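Local coordinates for protein polyhedrin (Uranotaenia sapphirina cypovirus, PDB 4ZQX) that forms the crystalline matrix of viral occlusion bodies (polyhedra) that encase cypovirus particles, and binds ATP in the crystal, at residues Phe104-Arg107 against Gly108-Trp112; Leu135-Ile138 against Arg139-Ser143. All coordinates share one frame; numbering follows the deposited sequence.

Contact 1 (Phe104-Arg107 against Gly108-Trp112)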
# COMPACT_ATOMS: atom_id res chain seq x y z
N PHE A 104 -16.18 -1.70 14.26
CA PHE A 104 -15.51 -2.64 13.38
C PHE A 104 -16.49 -3.74 13.02
O PHE A 104 -16.91 -4.49 13.89
CB PHE A 104 -14.29 -3.27 14.08
CG PHE A 104 -13.22 -2.29 14.44
CD1 PHE A 104 -13.32 -1.52 15.59
CD2 PHE A 104 -12.12 -2.12 13.63
CE1 PHE A 104 -12.35 -0.61 15.91
CE2 PHE A 104 -11.15 -1.22 13.95
CZ PHE A 104 -11.27 -0.46 15.09
N TYR A 105 -16.85 -3.83 11.74
CA TYR A 105 -17.80 -4.82 11.25
C TYR A 105 -17.08 -5.87 10.42
O TYR A 105 -16.44 -5.53 9.44
CB TYR A 105 -18.88 -4.12 10.42
CG TYR A 105 -19.78 -3.26 11.27
CD1 TYR A 105 -20.78 -3.83 12.04
CD2 TYR A 105 -19.62 -1.88 11.33
CE1 TYR A 105 -21.59 -3.07 12.85
CE2 TYR A 105 -20.45 -1.10 12.12
CZ TYR A 105 -21.43 -1.71 12.89
OH TYR A 105 -22.29 -0.99 13.70
N LEU A 106 -17.16 -7.13 10.85
CA LEU A 106 -16.47 -8.24 10.17
C LEU A 106 -17.49 -9.24 9.66
O LEU A 106 -18.39 -9.64 10.41
CB LEU A 106 -15.51 -8.96 11.13
CG LEU A 106 -14.20 -8.28 11.53
CD1 LEU A 106 -14.45 -7.06 12.41
CD2 LEU A 106 -13.29 -9.26 12.25
N ARG A 107 -17.37 -9.66 8.40
CA ARG A 107 -18.34 -10.59 7.85
C ARG A 107 -17.65 -11.60 6.97
O ARG A 107 -16.93 -11.24 6.05
CB ARG A 107 -19.41 -9.84 7.02
CG ARG A 107 -20.64 -10.70 6.68
CD ARG A 107 -21.50 -10.08 5.56
NE ARG A 107 -22.80 -10.74 5.46
CZ ARG A 107 -23.05 -11.85 4.78
NH1 ARG A 107 -22.08 -12.45 4.10
NH2 ARG A 107 -24.27 -12.37 4.78
N GLY A 108 -17.90 -12.88 7.24
CA GLY A 108 -17.35 -13.94 6.43
C GLY A 108 -16.74 -15.07 7.22
O GLY A 108 -17.07 -15.27 8.39
N ASN A 109 -15.87 -15.82 6.54
CA ASN A 109 -15.30 -17.04 7.10
C ASN A 109 -14.07 -16.75 7.95
O ASN A 109 -12.97 -17.22 7.67
CB ASN A 109 -15.00 -18.02 5.97
CG ASN A 109 -14.80 -19.44 6.47
OD1 ASN A 109 -15.28 -19.81 7.54
ND2 ASN A 109 -14.10 -20.25 5.68
N VAL A 110 -14.28 -15.98 9.02
CA VAL A 110 -13.22 -15.46 9.88
C VAL A 110 -12.79 -16.42 10.99
O VAL A 110 -13.61 -17.12 11.56
CB VAL A 110 -13.69 -14.13 10.52
CG1 VAL A 110 -12.67 -13.58 11.55
CG2 VAL A 110 -14.01 -13.11 9.43
N ASP A 111 -11.50 -16.43 11.28
CA ASP A 111 -10.99 -17.15 12.44
C ASP A 111 -11.17 -16.23 13.65
O ASP A 111 -10.32 -15.37 13.94
CB ASP A 111 -9.52 -17.51 12.28
CG ASP A 111 -9.01 -18.39 13.43
OD1 ASP A 111 -9.70 -18.48 14.47
OD2 ASP A 111 -7.92 -18.98 13.28
N TRP A 112 -12.29 -16.40 14.36
CA TRP A 112 -12.61 -15.52 15.48
C TRP A 112 -11.65 -15.68 16.65
O TRP A 112 -11.56 -14.79 17.50
CB TRP A 112 -14.06 -15.73 15.94
CG TRP A 112 -15.04 -15.61 14.82
CD1 TRP A 112 -15.73 -16.62 14.24
CD2 TRP A 112 -15.42 -14.41 14.14
NE1 TRP A 112 -16.52 -16.13 13.22
CE2 TRP A 112 -16.35 -14.78 13.15
CE3 TRP A 112 -15.07 -13.07 14.28
CZ2 TRP A 112 -16.94 -13.85 12.29
CZ3 TRP A 112 -15.66 -12.14 13.42
CH2 TRP A 112 -16.60 -12.54 12.45
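L106 and W112 carry this local contact, which forms where strand 101-107 gives way to the loop behind it. L106 CB lies 3.9 Å from W112 CZ3, and L106 CD2 is also 3.9 Å from W112 CZ3, so the leucine packs against the six-membered end of the indole. The two side chains run past each other in opposite directions. With CG anti to the carbonyl carbon (chi1 -73°), the CD2 branch of L106 reaches W112, while the backbone alone brings CB to the ring. The backbone takes part too: L106 O sits at the ring edge, in plane, 4.0 Å from W112 CH2.

V110 covers one face of the same indole, its CB 3.6 Å above the ring plane and displaced toward the rim. Its CG1 closes the apolar group at 4.4 Å from L106 CD2, a looser approach than that of the tryptophan.

Backbone geometry explains how residues four and six positions after L106 come back to it. G108 has phi 134° and psi -159°, a combination suited to glycine, and N109 is the centre of an inverse gamma turn spanned by a weak hydrogen bond from V110 N to G108 O at 2.9 Å. The R107 side chain points away from the group, its extended chain bonding through NH2 to S154 O, on a residue of the ATP site.

Further out, W112 makes a cation-pi contact with K161 and an edge-to-face stack with F149, while L106 and V110 both touch V178 of strand 173-179. L106 also meets L29, and V110 meets M27. Side chains of the six-stranded sheet therefore face the three-stranded one here, as in the interior of an antiparallel beta-sandwich, with a glycine-initiated turn folding the loop onto the end of its strand.

Contact 2 (Leu135-Ile138 against Arg139-Ser143)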
# COMPACT_ATOMS: atom_id res chain seq x y z
N LEU A 135 10.09 -0.25 22.53
CA LEU A 135 8.94 -1.04 22.99
C LEU A 135 7.79 -0.94 22.00
O LEU A 135 6.71 -0.44 22.33
CB LEU A 135 8.47 -0.55 24.37
CG LEU A 135 9.47 -0.66 25.52
CD1 LEU A 135 8.90 -0.03 26.79
CD2 LEU A 135 9.82 -2.12 25.78
N ASP A 136 8.04 -1.42 20.80
CA ASP A 136 7.09 -1.32 19.70
C ASP A 136 6.97 -2.73 19.10
O ASP A 136 7.97 -3.34 18.71
CB ASP A 136 7.60 -0.30 18.68
CG ASP A 136 6.64 -0.09 17.52
OD1 ASP A 136 5.42 0.02 17.74
OD2 ASP A 136 7.13 -0.03 16.36
N ARG A 137 5.74 -3.24 19.03
CA ARG A 137 5.51 -4.63 18.64
C ARG A 137 4.13 -4.73 18.00
O ARG A 137 3.39 -3.75 17.99
CB ARG A 137 5.64 -5.58 19.85
CG ARG A 137 4.85 -5.18 21.09
CD ARG A 137 3.41 -5.68 21.10
NE ARG A 137 3.32 -7.13 20.92
CZ ARG A 137 3.51 -8.03 21.87
NH1 ARG A 137 3.78 -7.66 23.12
NH2 ARG A 137 3.43 -9.32 21.57
N ILE A 138 3.80 -5.89 17.45
CA ILE A 138 2.48 -6.10 16.87
C ILE A 138 1.77 -7.21 17.65
O ILE A 138 2.40 -7.94 18.43
CB ILE A 138 2.52 -6.44 15.36
CG1 ILE A 138 3.13 -7.82 15.11
CG2 ILE A 138 3.30 -5.36 14.60
CD1 ILE A 138 2.96 -8.31 13.66
N ARG A 139 0.47 -7.31 17.43
CA ARG A 139 -0.35 -8.38 18.00
C ARG A 139 -0.20 -8.55 19.50
O ARG A 139 0.11 -9.64 19.97
CB ARG A 139 -0.07 -9.70 17.25
CG ARG A 139 -0.52 -9.63 15.82
CD ARG A 139 -0.32 -10.91 15.03
NE ARG A 139 1.08 -11.25 14.80
CZ ARG A 139 1.50 -12.06 13.83
NH1 ARG A 139 0.61 -12.60 13.00
NH2 ARG A 139 2.79 -12.32 13.68
N PRO A 140 -0.40 -7.47 20.25
CA PRO A 140 -0.39 -7.61 21.71
C PRO A 140 -1.56 -8.48 22.18
O PRO A 140 -2.57 -8.55 21.49
CB PRO A 140 -0.55 -6.17 22.21
CG PRO A 140 -1.30 -5.50 21.14
CD PRO A 140 -0.80 -6.11 19.84
N PRO A 141 -1.42 -9.13 23.35
CA PRO A 141 -2.44 -10.06 23.83
C PRO A 141 -3.85 -9.49 23.85
O PRO A 141 -4.80 -10.20 23.59
CB PRO A 141 -1.98 -10.36 25.26
CG PRO A 141 -0.52 -10.21 25.22
CD PRO A 141 -0.26 -9.09 24.25
N CYS A 142 -3.96 -8.20 24.17
CA CYS A 142 -5.25 -7.52 24.31
C CYS A 142 -5.99 -7.37 22.98
O CYS A 142 -7.20 -7.17 22.96
CB CYS A 142 -5.08 -6.13 24.95
SG CYS A 142 -4.14 -4.89 23.99
N SER A 143 -5.26 -7.44 21.88
CA SER A 143 -5.84 -7.14 20.58
C SER A 143 -6.74 -8.28 20.07
O SER A 143 -7.56 -8.06 19.17
CB SER A 143 -4.75 -6.84 19.55
OG SER A 143 -3.97 -7.98 19.26
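The guanidinium of R137 lies with one face against the P140-P141 pair. P140 CA stands 3.8 Å above its plane, offset toward the rim, and P141 CD lies over that face as well, 4.4 Å from R137 NH1. Within the guanidinium plane the partner is I138 O, which accepts from R137 NE at 2.8 Å with a nearly straight N-H...O angle of 169°. The donor nevertheless comes from above the carbonyl plane of I138, so this bond does not use a lone-pair direction of the oxygen.

The prolines open a type I beta turn, P140 to S143, whose last three residues form a 3-10 segment. R137 reaches it by curling: its CG is held between the backbone N and the carbonyl carbon (chi1 50°), and further bends at chi2 and chi3 bring NE back over the next peptide. On the way R137 CD passes P140 CB at 4.1 Å.

The R139 side chain runs beside that of I138, both pointing the same way, and I138 CD1 approaches its guanidinium obliquely, 3.7 Å from R139 NE. R139 itself has left-handed backbone angles, which redirect the chain ahead of the prolines. Its charged end looks to the third subunit, where NH2 forms a salt bridge with D24 of that chain and NH1 a hydrogen bond with N196 O of that chain. The apolar flank of I138 and these two bonds thus fix the group at a subunit interface.

P140 O is gripped twice by one residue: S143 N donates to P140 O at 2.9 Å, closing the turn, and S143 OG donates to the same P140 O at 2.7 Å, lying in the carbonyl plane with a C=O...O angle of 152°.

Both contacts are local, each between neighbours in one continuous piece of chain, but their settings differ. Contact 1 is mostly buried, its centre about 10 Å from that of the chain, and it joins a strand end to its following loop by apolar and aromatic packing. Contact 2 is only partly buried, about 18 Å out, and lies wholly in the loop between strands 116-120 and 150-152; there arginines, prolines and carbonyl oxygens replace the apolar cluster. L106 and V110 of contact 1 face inward between the sheets, although R107 also packs on S134 of the second subunit; 135-143 has the broader interface, with the third subunit. Their centres are 20 Å apart.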